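Local coordinates for isochorismatase family protein family (Burkholderia thailandensis, PDB 3TXY) that is of unknown function but belongs to the isochorismatase family of cysteine hydrolases and is probably a hydrolase, at residues I7-P12 with L180-T185; V39-E44 with V157-S162; V56-T61 with L95-L100; V119-R124 with N150-V155; T143-Y148 with T174-K179. All coordinates share one frame; numbering follows the deposited sequence.

Contact 1: I7-P12 with L180-T185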
# COMPACT_ATOMS: atom_id res chain seq x y z
N ILE A 7 13.22 -22.20 -1.41
CA ILE A 7 13.16 -21.63 -0.06
C ILE A 7 13.63 -20.17 -0.10
O ILE A 7 14.55 -19.82 -0.84
CB ILE A 7 13.89 -22.48 1.03
CG1 ILE A 7 15.41 -22.27 1.01
CG2 ILE A 7 13.56 -23.97 0.88
CD1 ILE A 7 16.13 -22.95 2.16
N PRO A 8 12.94 -19.31 0.65
CA PRO A 8 13.30 -17.90 0.65
C PRO A 8 14.63 -17.66 1.34
O PRO A 8 15.07 -18.48 2.15
CB PRO A 8 12.16 -17.26 1.46
CG PRO A 8 11.74 -18.34 2.39
CD PRO A 8 11.83 -19.59 1.57
N THR A 9 15.27 -16.55 1.00
CA THR A 9 16.46 -16.12 1.70
C THR A 9 16.05 -15.29 2.91
O THR A 9 15.31 -14.31 2.76
CB THR A 9 17.35 -15.24 0.81
OG1 THR A 9 17.72 -15.96 -0.37
CG2 THR A 9 18.59 -14.84 1.58
N LEU A 10 16.54 -15.69 4.09
CA LEU A 10 16.22 -14.99 5.32
C LEU A 10 17.47 -14.70 6.13
O LEU A 10 18.28 -15.61 6.39
CB LEU A 10 15.29 -15.84 6.21
CG LEU A 10 13.81 -15.99 5.87
CD1 LEU A 10 13.21 -16.88 6.93
CD2 LEU A 10 13.12 -14.64 5.82
N ASN A 11 17.61 -13.45 6.59
CA ASN A 11 18.58 -13.12 7.63
C ASN A 11 18.14 -13.68 8.98
O ASN A 11 16.94 -13.92 9.17
CB ASN A 11 18.74 -11.60 7.71
CG ASN A 11 19.34 -11.03 6.45
OD1 ASN A 11 20.48 -11.35 6.12
ND2 ASN A 11 18.58 -10.19 5.74
N PRO A 12 19.09 -13.91 9.92
CA PRO A 12 18.71 -14.42 11.25
C PRO A 12 17.80 -13.49 12.05
O PRO A 12 17.07 -13.94 12.93
CB PRO A 12 20.05 -14.54 11.99
CG PRO A 12 21.10 -14.49 10.94
CD PRO A 12 20.54 -13.74 9.77
N LEU A 180 8.07 -6.66 -4.31
CA LEU A 180 8.38 -6.01 -3.05
C LEU A 180 8.98 -6.99 -2.04
O LEU A 180 9.37 -6.59 -0.95
CB LEU A 180 7.14 -5.26 -2.51
CG LEU A 180 5.88 -6.06 -2.21
CD1 LEU A 180 6.08 -7.13 -1.14
CD2 LEU A 180 4.70 -5.15 -1.82
N GLY A 181 9.10 -8.26 -2.40
CA GLY A 181 9.61 -9.24 -1.48
C GLY A 181 9.59 -10.63 -2.09
O GLY A 181 9.66 -10.78 -3.32
N GLN A 182 9.47 -11.62 -1.21
CA GLN A 182 9.52 -13.04 -1.59
C GLN A 182 8.24 -13.76 -1.17
O GLN A 182 7.69 -13.49 -0.11
CB GLN A 182 10.69 -13.74 -0.89
CG GLN A 182 12.05 -13.12 -1.12
CD GLN A 182 13.13 -13.82 -0.29
OE1 GLN A 182 13.66 -14.87 -0.69
NE2 GLN A 182 13.45 -13.25 0.86
N VAL A 183 7.77 -14.66 -2.02
CA VAL A 183 6.58 -15.47 -1.76
C VAL A 183 7.02 -16.91 -1.54
O VAL A 183 7.79 -17.45 -2.34
CB VAL A 183 5.56 -15.35 -2.90
CG1 VAL A 183 4.29 -16.14 -2.61
CG2 VAL A 183 5.19 -13.88 -3.14
N ALA A 184 6.60 -17.51 -0.44
CA ALA A 184 7.01 -18.87 -0.10
C ALA A 184 5.93 -19.54 0.73
O ALA A 184 5.05 -18.86 1.25
CB ALA A 184 8.32 -18.82 0.67
N THR A 185 5.98 -20.86 0.82
CA THR A 185 5.08 -21.60 1.69
C THR A 185 5.62 -21.60 3.13
O THR A 185 6.81 -21.38 3.36
CB THR A 185 4.92 -23.06 1.22
OG1 THR A 185 6.17 -23.74 1.36
CG2 THR A 185 4.43 -23.14 -0.25
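Gln182 sets its CG anti to the carbonyl carbon (chi1 -55°) and runs extended beyond it, which carries the carboxamide across to the backbone of Thr9; a chi3 of 83° then turns the amide plane so that both of its polar atoms meet that one residue. OE1 of Gln182 accepts from N of Thr9 at 2.9 Å, the donor lying in the carbonyl plane on a lone pair. NE2 of Gln182 donates to O of Thr9 at 2.9 Å, nearly straight at 171°, with the acceptor almost exactly in the amide plane. The carboxamide thus matches both backbone polar atoms of Thr9, as the N and O of a paired strand residue would. Next to this pair, CA of Pro8 lies 3.3 Å from OE1 of Gln182, and the proline ring packs its CD against CB of Ala184 at 3.7 Å. Gln182 and Ala184 reach the N-terminal segment from the same face of strand 182-184, the outermost of the sheet within this chain, whose backbone bonds to strand 153-162. Asp188 and Ala192 of helix 186-194 also touch Pro8, and Lys74 of the second subunit packs on both Thr9 and Gln182. With two bonds to the backbone of Thr9, the buried carboxamide is held against rotation, its oxygen and nitrogen each matched by a complementary group, and the N-terminal segment is tied to strand 182-184 without itself adopting strand structure.

Contact 2: V39-E44 with V157-S162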
# COMPACT_ATOMS: atom_id res chain seq x y z
N VAL A 39 -5.00 -19.49 10.64
CA VAL A 39 -4.69 -19.50 12.07
C VAL A 39 -3.76 -20.66 12.42
O VAL A 39 -2.73 -20.47 13.07
CB VAL A 39 -5.97 -19.54 12.94
CG1 VAL A 39 -5.62 -19.79 14.42
CG2 VAL A 39 -6.76 -18.24 12.79
N ALA A 40 -4.09 -21.86 11.94
CA ALA A 40 -3.29 -23.06 12.28
C ALA A 40 -1.87 -22.94 11.76
O ALA A 40 -0.90 -23.23 12.47
CB ALA A 40 -3.94 -24.31 11.71
N LYS A 41 -1.74 -22.52 10.51
CA LYS A 41 -0.43 -22.39 9.87
C LYS A 41 0.42 -21.37 10.59
O LYS A 41 1.63 -21.55 10.77
CB LYS A 41 -0.63 -21.91 8.45
CG LYS A 41 0.44 -22.33 7.52
CD LYS A 41 0.12 -23.71 6.99
CE LYS A 41 1.10 -24.72 7.50
NZ LYS A 41 0.75 -26.00 6.83
N THR A 42 -0.22 -20.28 11.00
CA THR A 42 0.47 -19.20 11.68
C THR A 42 0.99 -19.68 13.05
O THR A 42 2.13 -19.39 13.42
CB THR A 42 -0.46 -17.98 11.86
OG1 THR A 42 -0.79 -17.46 10.55
CG2 THR A 42 0.23 -16.90 12.67
N ALA A 43 0.16 -20.41 13.78
CA ALA A 43 0.58 -20.97 15.06
C ALA A 43 1.80 -21.89 14.90
O ALA A 43 2.75 -21.80 15.67
CB ALA A 43 -0.57 -21.71 15.72
N GLU A 44 1.79 -22.73 13.87
CA GLU A 44 2.91 -23.64 13.59
C GLU A 44 4.18 -22.86 13.33
O GLU A 44 5.25 -23.20 13.84
CB GLU A 44 2.64 -24.52 12.36
CG GLU A 44 1.59 -25.61 12.54
CD GLU A 44 1.20 -26.24 11.20
OE1 GLU A 44 2.09 -26.39 10.33
OE2 GLU A 44 -0.00 -26.54 11.01
N VAL A 157 3.66 -15.51 3.18
CA VAL A 157 3.45 -16.95 3.28
C VAL A 157 2.16 -17.32 2.56
O VAL A 157 1.05 -17.10 3.07
CB VAL A 157 3.39 -17.43 4.76
CG1 VAL A 157 3.18 -18.94 4.82
CG2 VAL A 157 4.66 -17.02 5.51
N SER A 158 2.32 -17.93 1.38
CA SER A 158 1.22 -18.16 0.47
C SER A 158 0.09 -19.00 1.05
O SER A 158 -1.10 -18.73 0.80
CB SER A 158 1.72 -18.79 -0.84
OG SER A 158 2.39 -20.00 -0.61
N ASP A 159 0.45 -20.00 1.86
CA ASP A 159 -0.57 -20.85 2.49
C ASP A 159 -0.96 -20.38 3.88
O ASP A 159 -1.59 -21.12 4.64
CB ASP A 159 -0.17 -22.33 2.45
CG ASP A 159 1.18 -22.62 3.07
OD1 ASP A 159 1.98 -21.69 3.30
OD2 ASP A 159 1.45 -23.82 3.31
N ALA A 160 -0.60 -19.13 4.22
CA ALA A 160 -1.09 -18.50 5.44
C ALA A 160 -1.55 -17.07 5.20
O ALA A 160 -1.57 -16.27 6.14
CB ALA A 160 -0.04 -18.56 6.55
N VAL A 161 -1.92 -16.75 3.96
CA VAL A 161 -2.67 -15.55 3.63
C VAL A 161 -3.87 -15.96 2.76
O VAL A 161 -3.72 -16.78 1.84
CB VAL A 161 -1.82 -14.46 2.92
CG1 VAL A 161 -0.68 -14.00 3.84
CG2 VAL A 161 -1.26 -14.92 1.56
N SER A 162 -5.04 -15.40 3.06
CA SER A 162 -6.25 -15.66 2.29
C SER A 162 -7.04 -14.39 2.04
O SER A 162 -6.85 -13.37 2.72
CB SER A 162 -7.12 -16.73 2.97
OG SER A 162 -6.43 -17.97 3.02
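Lys41 on helix 35-51 faces Ala160 across a CA-CA gap of 5.9 Å, where the chain of 157-162 turns a corner through a type I turn from Val157 to Ala160, closed by a bond from N of Ala160 to O of Val157. The touching is done by the aliphatic part of the lysine: its CB meets CB of Ala160 at 3.9 Å, and its CG lies 3.7 Å from O of Asp159. CG of Lys41 stands anti to the backbone N (chi1 -153°), and bends at chi2 and chi3 lead the chain past the turn. There CD of Lys41 approaches OD2 of Asp159 at 3.9 Å. The ammonium stops short of the carboxylate, NZ of Lys41 to OD2 of Asp159 being 4.2 Å, and makes a long salt bridge of 3.8 Å to OE1 of Glu44, one helical turn on. The other carboxylate oxygen, OD1 of Asp159, accepts from N of Ala186 at the start of helix 186-194. OG1 of Thr42 lies 4.2 Å from CB of Ala160; that hydroxyl is bonded to O of Val38 and to OG1 of Thr132. The contact packs helix 35-51 of the α/β fold on the corner that interrupts strand 153-162, next to last in the sheet. No hydrogen bond crosses it, so cohesion comes from methylene and methyl packing, while the lysine, set between two acidic groups, probably adds a modest electrostatic attraction.

Contact 3: V56-T61 with L95-L100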
# COMPACT_ATOMS: atom_id res chain seq x y z
N VAL A 56 7.53 -12.88 17.73
CA VAL A 56 6.24 -13.13 17.09
C VAL A 56 5.31 -11.96 17.40
O VAL A 56 5.10 -11.61 18.56
CB VAL A 56 5.61 -14.45 17.56
CG1 VAL A 56 4.25 -14.64 16.88
CG2 VAL A 56 6.57 -15.60 17.26
N ILE A 57 4.79 -11.35 16.34
CA ILE A 57 4.06 -10.11 16.45
C ILE A 57 2.68 -10.34 15.90
O ILE A 57 2.52 -10.63 14.71
CB ILE A 57 4.73 -8.96 15.70
CG1 ILE A 57 6.17 -8.77 16.19
CG2 ILE A 57 3.91 -7.69 15.90
CD1 ILE A 57 6.94 -7.75 15.39
N PHE A 58 1.70 -10.26 16.79
CA PHE A 58 0.32 -10.46 16.41
C PHE A 58 -0.41 -9.14 16.35
O PHE A 58 -0.48 -8.40 17.35
CB PHE A 58 -0.39 -11.36 17.41
CG PHE A 58 0.12 -12.78 17.42
CD1 PHE A 58 -0.13 -13.63 16.36
CD2 PHE A 58 0.83 -13.26 18.51
CE1 PHE A 58 0.32 -14.95 16.38
CE2 PHE A 58 1.27 -14.57 18.53
CZ PHE A 58 1.02 -15.41 17.46
N VAL A 59 -0.98 -8.88 15.17
CA VAL A 59 -1.65 -7.63 14.88
C VAL A 59 -3.17 -7.85 14.87
O VAL A 59 -3.68 -8.78 14.24
CB VAL A 59 -1.20 -7.08 13.51
CG1 VAL A 59 -1.97 -5.81 13.14
CG2 VAL A 59 0.30 -6.84 13.48
N HIS A 60 -3.91 -6.96 15.52
CA HIS A 60 -5.36 -6.99 15.41
C HIS A 60 -5.85 -5.59 15.22
O HIS A 60 -5.15 -4.63 15.51
CB HIS A 60 -6.02 -7.68 16.62
CG HIS A 60 -5.87 -6.94 17.91
ND1 HIS A 60 -6.88 -6.84 18.79
CD2 HIS A 60 -4.80 -6.26 18.46
CE1 HIS A 60 -6.48 -6.12 19.85
NE2 HIS A 60 -5.21 -5.76 19.66
N THR A 61 -7.07 -5.50 14.69
CA THR A 61 -7.74 -4.24 14.43
C THR A 61 -8.80 -4.01 15.49
O THR A 61 -9.60 -4.91 15.81
CB THR A 61 -8.42 -4.27 13.06
OG1 THR A 61 -7.44 -4.59 12.07
CG2 THR A 61 -9.10 -2.94 12.73
N LEU A 95 -5.00 -19.45 17.83
CA LEU A 95 -3.75 -18.77 17.46
C LEU A 95 -2.66 -18.91 18.52
O LEU A 95 -1.49 -18.77 18.20
CB LEU A 95 -4.03 -17.28 17.20
CG LEU A 95 -2.94 -16.48 16.50
CD1 LEU A 95 -2.67 -17.02 15.10
CD2 LEU A 95 -3.38 -15.02 16.44
N GLY A 96 -3.04 -19.20 19.76
CA GLY A 96 -2.10 -19.41 20.85
C GLY A 96 -1.27 -18.20 21.24
O GLY A 96 -0.08 -18.34 21.55
N VAL A 97 -1.88 -17.02 21.20
CA VAL A 97 -1.16 -15.79 21.56
C VAL A 97 -0.69 -15.88 23.02
O VAL A 97 -1.51 -16.11 23.93
CB VAL A 97 -2.02 -14.52 21.33
CG1 VAL A 97 -1.26 -13.29 21.80
CG2 VAL A 97 -2.39 -14.37 19.85
N GLN A 98 0.62 -15.71 23.24
CA GLN A 98 1.23 -15.85 24.56
C GLN A 98 1.44 -14.47 25.20
O GLN A 98 1.63 -13.49 24.50
CB GLN A 98 2.58 -16.55 24.46
CG GLN A 98 2.61 -17.83 23.64
CD GLN A 98 3.92 -18.58 23.82
OE1 GLN A 98 4.81 -18.11 24.52
NE2 GLN A 98 4.03 -19.77 23.22
N PRO A 99 1.40 -14.38 26.55
CA PRO A 99 1.65 -13.09 27.22
C PRO A 99 2.96 -12.34 26.87
O PRO A 99 3.00 -11.13 27.02
CB PRO A 99 1.61 -13.46 28.71
CG PRO A 99 0.70 -14.64 28.77
CD PRO A 99 0.92 -15.41 27.49
N LEU A 100 4.00 -13.03 26.37
CA LEU A 100 5.26 -12.35 25.99
C LEU A 100 5.39 -12.09 24.49
O LEU A 100 6.41 -11.57 24.02
CB LEU A 100 6.49 -13.13 26.49
CG LEU A 100 6.61 -13.12 28.01
CD1 LEU A 100 7.69 -14.10 28.47
CD2 LEU A 100 6.90 -11.71 28.54
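Phe58 meets Leu95 and Val97 where the loop before strand 102-106 folds back over one face of the parallel α/β sheet. CG2 of Val97 sits over one face of the Phe58 ring as a CH-pi contact, 3.8 Å from the centroid and 18° off the normal. It is displaced toward the rim, with CD2 of Phe58 nearest at 3.7 Å; CG1 of Val97 reaches the same ring atom. Leu95 approaches obliquely from the same side of the ring plane, near CD1 and CE1, its CG 3.6 Å from CE1 of Phe58, while Val97 sits nearer CD2; the two residues flank Gly96, whose positive phi turns the chain. CG of Phe58 lies anti to the carbonyl carbon (chi1 -66°), which sends the ring out from strand 56-61 toward the loop. Arg50 of helix 35-51, Asp101 and Ala18 also touch Phe58; further out, Thr42 and Leu21 pack on Leu95 and Phe91 on Val97. The strand that carries the ring is fixed by backbone bonds to strands 14-19 and 102-106. The shortest approach of this hydrophobic cluster is CD1 of Phe58 to CD2 of Leu95, at 3.5 Å.

Contact 4: V119-R124 with N150-V155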
# COMPACT_ATOMS: atom_id res chain seq x y z
N VAL A 119 8.54 0.56 15.65
CA VAL A 119 9.28 0.66 16.91
C VAL A 119 9.70 -0.74 17.45
O VAL A 119 10.85 -0.95 17.89
CB VAL A 119 8.45 1.44 17.97
CG1 VAL A 119 8.91 1.09 19.40
CG2 VAL A 119 8.56 2.94 17.72
N GLN A 120 8.77 -1.69 17.42
CA GLN A 120 9.06 -3.05 17.93
C GLN A 120 10.10 -3.73 17.07
O GLN A 120 11.05 -4.32 17.56
CB GLN A 120 7.77 -3.91 17.95
CG GLN A 120 6.71 -3.47 18.96
CD GLN A 120 7.04 -3.81 20.40
OE1 GLN A 120 8.03 -4.48 20.69
NE2 GLN A 120 6.19 -3.35 21.33
N LEU A 121 9.94 -3.63 15.75
CA LEU A 121 10.92 -4.21 14.83
C LEU A 121 12.31 -3.61 14.99
O LEU A 121 13.29 -4.34 15.16
CB LEU A 121 10.46 -4.10 13.37
CG LEU A 121 9.16 -4.86 13.05
CD1 LEU A 121 8.56 -4.46 11.71
CD2 LEU A 121 9.38 -6.37 13.09
N ARG A 122 12.40 -2.28 14.95
CA ARG A 122 13.69 -1.59 15.04
C ARG A 122 14.41 -1.93 16.34
O ARG A 122 15.60 -2.30 16.33
CB ARG A 122 13.51 -0.07 14.98
CG ARG A 122 12.88 0.47 13.71
CD ARG A 122 13.90 1.25 12.88
NE ARG A 122 13.93 2.71 13.06
CZ ARG A 122 13.35 3.56 12.19
NH1 ARG A 122 12.64 3.09 11.19
NH2 ARG A 122 13.45 4.87 12.35
N ARG A 123 13.69 -1.80 17.44
CA ARG A 123 14.30 -1.99 18.74
C ARG A 123 14.70 -3.42 19.05
O ARG A 123 15.51 -3.67 19.95
CB ARG A 123 13.41 -1.38 19.80
CG ARG A 123 13.36 0.12 19.61
CD ARG A 123 12.56 0.81 20.68
NE ARG A 123 12.23 2.18 20.30
CZ ARG A 123 11.49 2.99 21.06
NH1 ARG A 123 11.07 2.57 22.26
NH2 ARG A 123 11.23 4.23 20.65
N ARG A 124 14.14 -4.35 18.29
CA ARG A 124 14.45 -5.77 18.42
C ARG A 124 15.49 -6.21 17.38
O ARG A 124 15.79 -7.39 17.25
CB ARG A 124 13.14 -6.55 18.30
CG ARG A 124 12.23 -6.32 19.48
CD ARG A 124 10.85 -6.94 19.30
NE ARG A 124 9.94 -6.52 20.35
CZ ARG A 124 9.79 -7.11 21.53
NH1 ARG A 124 10.50 -8.18 21.85
NH2 ARG A 124 8.92 -6.63 22.41
N ASN A 150 10.01 0.82 4.01
CA ASN A 150 10.77 0.99 5.24
C ASN A 150 11.99 0.07 5.33
O ASN A 150 12.62 -0.04 6.39
CB ASN A 150 9.83 0.86 6.45
CG ASN A 150 9.04 2.13 6.67
OD1 ASN A 150 9.47 3.02 7.39
ND2 ASN A 150 7.97 2.28 5.95
N ASN A 151 12.35 -0.52 4.20
CA ASN A 151 13.63 -1.21 4.03
C ASN A 151 13.73 -2.54 4.74
O ASN A 151 14.83 -3.00 5.04
CB ASN A 151 14.82 -0.32 4.44
CG ASN A 151 16.14 -0.77 3.84
OD1 ASN A 151 16.22 -1.09 2.65
ND2 ASN A 151 17.21 -0.79 4.66
N TYR A 152 12.58 -3.16 4.99
CA TYR A 152 12.53 -4.53 5.51
C TYR A 152 12.50 -5.52 4.36
O TYR A 152 11.85 -5.26 3.33
CB TYR A 152 11.28 -4.75 6.37
CG TYR A 152 11.31 -3.96 7.66
CD1 TYR A 152 12.04 -4.41 8.75
CD2 TYR A 152 10.59 -2.77 7.79
CE1 TYR A 152 12.09 -3.67 9.93
CE2 TYR A 152 10.61 -2.04 8.98
CZ TYR A 152 11.38 -2.49 10.04
OH TYR A 152 11.41 -1.75 11.21
N ASN A 153 13.19 -6.65 4.53
CA ASN A 153 13.03 -7.79 3.63
C ASN A 153 11.72 -8.49 3.99
O ASN A 153 11.55 -8.95 5.13
CB ASN A 153 14.19 -8.76 3.75
CG ASN A 153 15.51 -8.10 3.43
OD1 ASN A 153 15.78 -7.76 2.27
ND2 ASN A 153 16.33 -7.91 4.45
N VAL A 154 10.79 -8.50 3.05
CA VAL A 154 9.44 -9.04 3.29
C VAL A 154 9.27 -10.41 2.62
O VAL A 154 9.60 -10.59 1.45
CB VAL A 154 8.35 -8.11 2.74
CG1 VAL A 154 6.96 -8.69 2.99
CG2 VAL A 154 8.47 -6.69 3.33
N VAL A 155 8.75 -11.36 3.39
CA VAL A 155 8.36 -12.66 2.89
C VAL A 155 6.88 -12.84 3.20
O VAL A 155 6.46 -12.71 4.37
CB VAL A 155 9.19 -13.78 3.54
CG1 VAL A 155 8.79 -15.15 2.99
CG2 VAL A 155 10.68 -13.51 3.34
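Tyr152 presents one ring face to Leu121, whose CD1 stands over it as a CH-pi contact, 4.2 Å from the centroid and 25° off the normal, shifted toward the hydroxyl end. The tyrosine follows a Schellman motif that ends helix 136-149, with Asn151 as its C-prime residue, in the connection to strand 153-162 of the parallel α/β sheet; its ring spans from there to helix 117-123. On that helix the guanidinium of Arg124 grips one oxygen side-on and in its own plane, NE of Arg124 to OE1 of Gln120 being 2.8 Å. CG of Tyr152 anti to the carbonyl carbon (chi1 -68°) directs the ring toward the helix. Its hydroxyl bonds to OD1 of Asp118; in one of the two conformers of Arg122, NH1 of Arg122 makes a salt bridge to OD2 of the same aspartate. Leu121 also packs on Ile126 and on Ile129 of strand 128-134. The phenol oxygen itself lies against the helix: CG of Arg122, in that conformer, touches OH of Tyr152 at 3.7 Å, and CB of Leu121 comes to 3.3 Å from OH of Tyr152.

Contact 5: T143-Y148 with T174-K179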
# COMPACT_ATOMS: atom_id res chain seq x y z
N THR A 143 0.52 -3.67 4.65
CA THR A 143 1.65 -3.84 5.56
C THR A 143 2.91 -4.19 4.76
O THR A 143 3.99 -3.64 5.02
CB THR A 143 1.35 -4.94 6.61
OG1 THR A 143 0.15 -4.60 7.33
CG2 THR A 143 2.53 -5.08 7.58
N ALA A 144 2.75 -5.09 3.78
CA ALA A 144 3.85 -5.53 2.92
C ALA A 144 4.44 -4.35 2.12
O ALA A 144 5.66 -4.14 2.09
CB ALA A 144 3.37 -6.62 1.96
N ARG A 145 3.57 -3.57 1.50
CA ARG A 145 3.99 -2.39 0.77
C ARG A 145 4.76 -1.39 1.63
O ARG A 145 5.80 -0.88 1.24
CB ARG A 145 2.78 -1.71 0.16
CG ARG A 145 2.26 -2.43 -1.08
CD ARG A 145 1.02 -1.72 -1.61
NE ARG A 145 0.44 -2.38 -2.77
CZ ARG A 145 0.51 -1.96 -4.04
NH1 ARG A 145 1.13 -0.83 -4.36
NH2 ARG A 145 -0.08 -2.68 -4.98
N GLU A 146 4.23 -1.10 2.81
CA GLU A 146 4.87 -0.15 3.70
C GLU A 146 6.19 -0.70 4.26
O GLU A 146 7.14 0.05 4.43
CB GLU A 146 3.91 0.26 4.82
CG GLU A 146 4.50 1.34 5.71
CD GLU A 146 3.46 2.20 6.44
OE1 GLU A 146 3.90 3.16 7.10
OE2 GLU A 146 2.24 1.94 6.38
N ALA A 147 6.22 -1.99 4.58
CA ALA A 147 7.43 -2.62 5.13
C ALA A 147 8.58 -2.56 4.13
O ALA A 147 9.72 -2.23 4.45
CB ALA A 147 7.14 -4.06 5.52
N TYR A 148 8.24 -2.81 2.87
CA TYR A 148 9.19 -2.68 1.77
C TYR A 148 9.78 -1.25 1.72
O TYR A 148 10.99 -1.07 1.63
CB TYR A 148 8.45 -3.03 0.48
CG TYR A 148 9.11 -2.64 -0.82
CD1 TYR A 148 10.19 -3.35 -1.30
CD2 TYR A 148 8.60 -1.59 -1.59
CE1 TYR A 148 10.77 -3.02 -2.51
CE2 TYR A 148 9.19 -1.25 -2.79
CZ TYR A 148 10.28 -1.97 -3.24
OH TYR A 148 10.85 -1.64 -4.44
N THR A 174 1.35 -13.07 -7.47
CA THR A 174 2.11 -13.13 -8.72
C THR A 174 2.44 -11.74 -9.31
O THR A 174 3.50 -11.59 -9.94
CB THR A 174 1.40 -13.99 -9.77
OG1 THR A 174 0.19 -13.35 -10.21
CG2 THR A 174 1.08 -15.37 -9.20
N GLN A 175 1.57 -10.75 -9.08
CA GLN A 175 1.74 -9.44 -9.74
C GLN A 175 2.33 -8.35 -8.83
O GLN A 175 2.92 -7.41 -9.33
CB GLN A 175 0.42 -8.94 -10.34
CG GLN A 175 -0.24 -9.87 -11.35
CD GLN A 175 0.58 -10.08 -12.60
OE1 GLN A 175 1.05 -9.13 -13.23
NE2 GLN A 175 0.74 -11.34 -12.98
N ILE A 176 2.15 -8.48 -7.51
CA ILE A 176 2.60 -7.46 -6.57
C ILE A 176 3.70 -7.93 -5.66
O ILE A 176 4.74 -7.34 -5.62
CB ILE A 176 1.45 -6.94 -5.66
CG1 ILE A 176 0.25 -6.47 -6.49
CG2 ILE A 176 1.98 -5.81 -4.77
CD1 ILE A 176 0.55 -5.32 -7.44
N PHE A 177 3.46 -8.98 -4.89
CA PHE A 177 4.40 -9.37 -3.85
C PHE A 177 5.81 -9.72 -4.36
O PHE A 177 6.78 -9.39 -3.69
CB PHE A 177 3.84 -10.51 -3.01
CG PHE A 177 2.63 -10.14 -2.20
CD1 PHE A 177 2.31 -8.82 -1.90
CD2 PHE A 177 1.84 -11.14 -1.66
CE1 PHE A 177 1.20 -8.52 -1.13
CE2 PHE A 177 0.73 -10.85 -0.90
CZ PHE A 177 0.41 -9.54 -0.62
N PRO A 178 5.92 -10.40 -5.52
CA PRO A 178 7.27 -10.69 -6.04
C PRO A 178 8.10 -9.44 -6.31
O PRO A 178 9.33 -9.53 -6.35
CB PRO A 178 6.99 -11.46 -7.34
CG PRO A 178 5.64 -12.05 -7.15
CD PRO A 178 4.88 -11.00 -6.38
N LYS A 179 7.46 -8.29 -6.48
CA LYS A 179 8.16 -7.03 -6.72
C LYS A 179 8.63 -6.29 -5.46
O LYS A 179 9.51 -5.39 -5.56
CB LYS A 179 7.31 -6.09 -7.57
CG LYS A 179 6.91 -6.71 -8.90
CD LYS A 179 5.82 -5.93 -9.58
CE LYS A 179 5.62 -6.38 -11.03
NZ LYS A 179 4.24 -6.16 -11.53
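Arg145 and Ile176 make the closest approach between segments 143-148 and 174-179, CD1 of Ile176 lying 3.7 Å from NH2 of Arg145 and CG2 of Ile176 3.8 Å from the same nitrogen. Ile176 comes obliquely to the guanidinium, so two methyl-bearing branches press on one buried corner of it. With CG anti to the carbonyl carbon (chi1 -76°) and an extended chain from CG to NE, Arg145 reaches well beyond its own helix. Its nitrogens have polar partners in both subunits: NH2 makes a salt bridge to Glu141 and bonds to O of Asn137 of the second subunit, while NH1 bonds to OG of Ser142 of that subunit. The two isoleucine methyls beside the guanidinium are thus part of the wall around a charged group at the subunit interface. Nearby, CB of Ala144 meets CE1 of Phe177 obliquely at 4.2 Å, in the buried part of the contact. The axes of segments 143-148 and 174-179 run 29° apart and approach to 10.6 Å; their parent helices 136-149 and 166-180 are linked through strand 153-162, the helix-strand-helix succession of a parallel α/β fold. Toward Tyr148 the two segments themselves meet more sparsely: CE1 of Tyr148 stands 4.1 Å from O of Lys179, with no hydrogen bond between them, and Leu180 and, from the second subunit, Trp109 complete the packing on the ring. Lys179, partly exposed, turns its chain away from helix 136-149: its NZ donates to O of Gln175 at 2.9 Å and makes a cation-pi contact with Trp164 of the second subunit.

Overall arrangement
Strand 153-162 ties most of the set together: contacts 2 and 4 use its two ends, their centres 20 Å apart, and contact 1 lies on its neighbour, strand 182-184. Contact 1 bonds to both, through O of Ala184 to N of Ser158 (2.9 Å) and N of Gln182 to O of Val154 (2.9 Å). Contact 5 meets contact 4 where N of Tyr152 bonds to O of Ala147 (3.0 Å), and contact 1 through Val183 on Phe177. Contact 3 packs on contact 2 at Leu95 and on contact 4 at Ile57; it is about 23 Å from contact 5, centre to centre. Contacts 1, 4 and 5 also touch the second subunit.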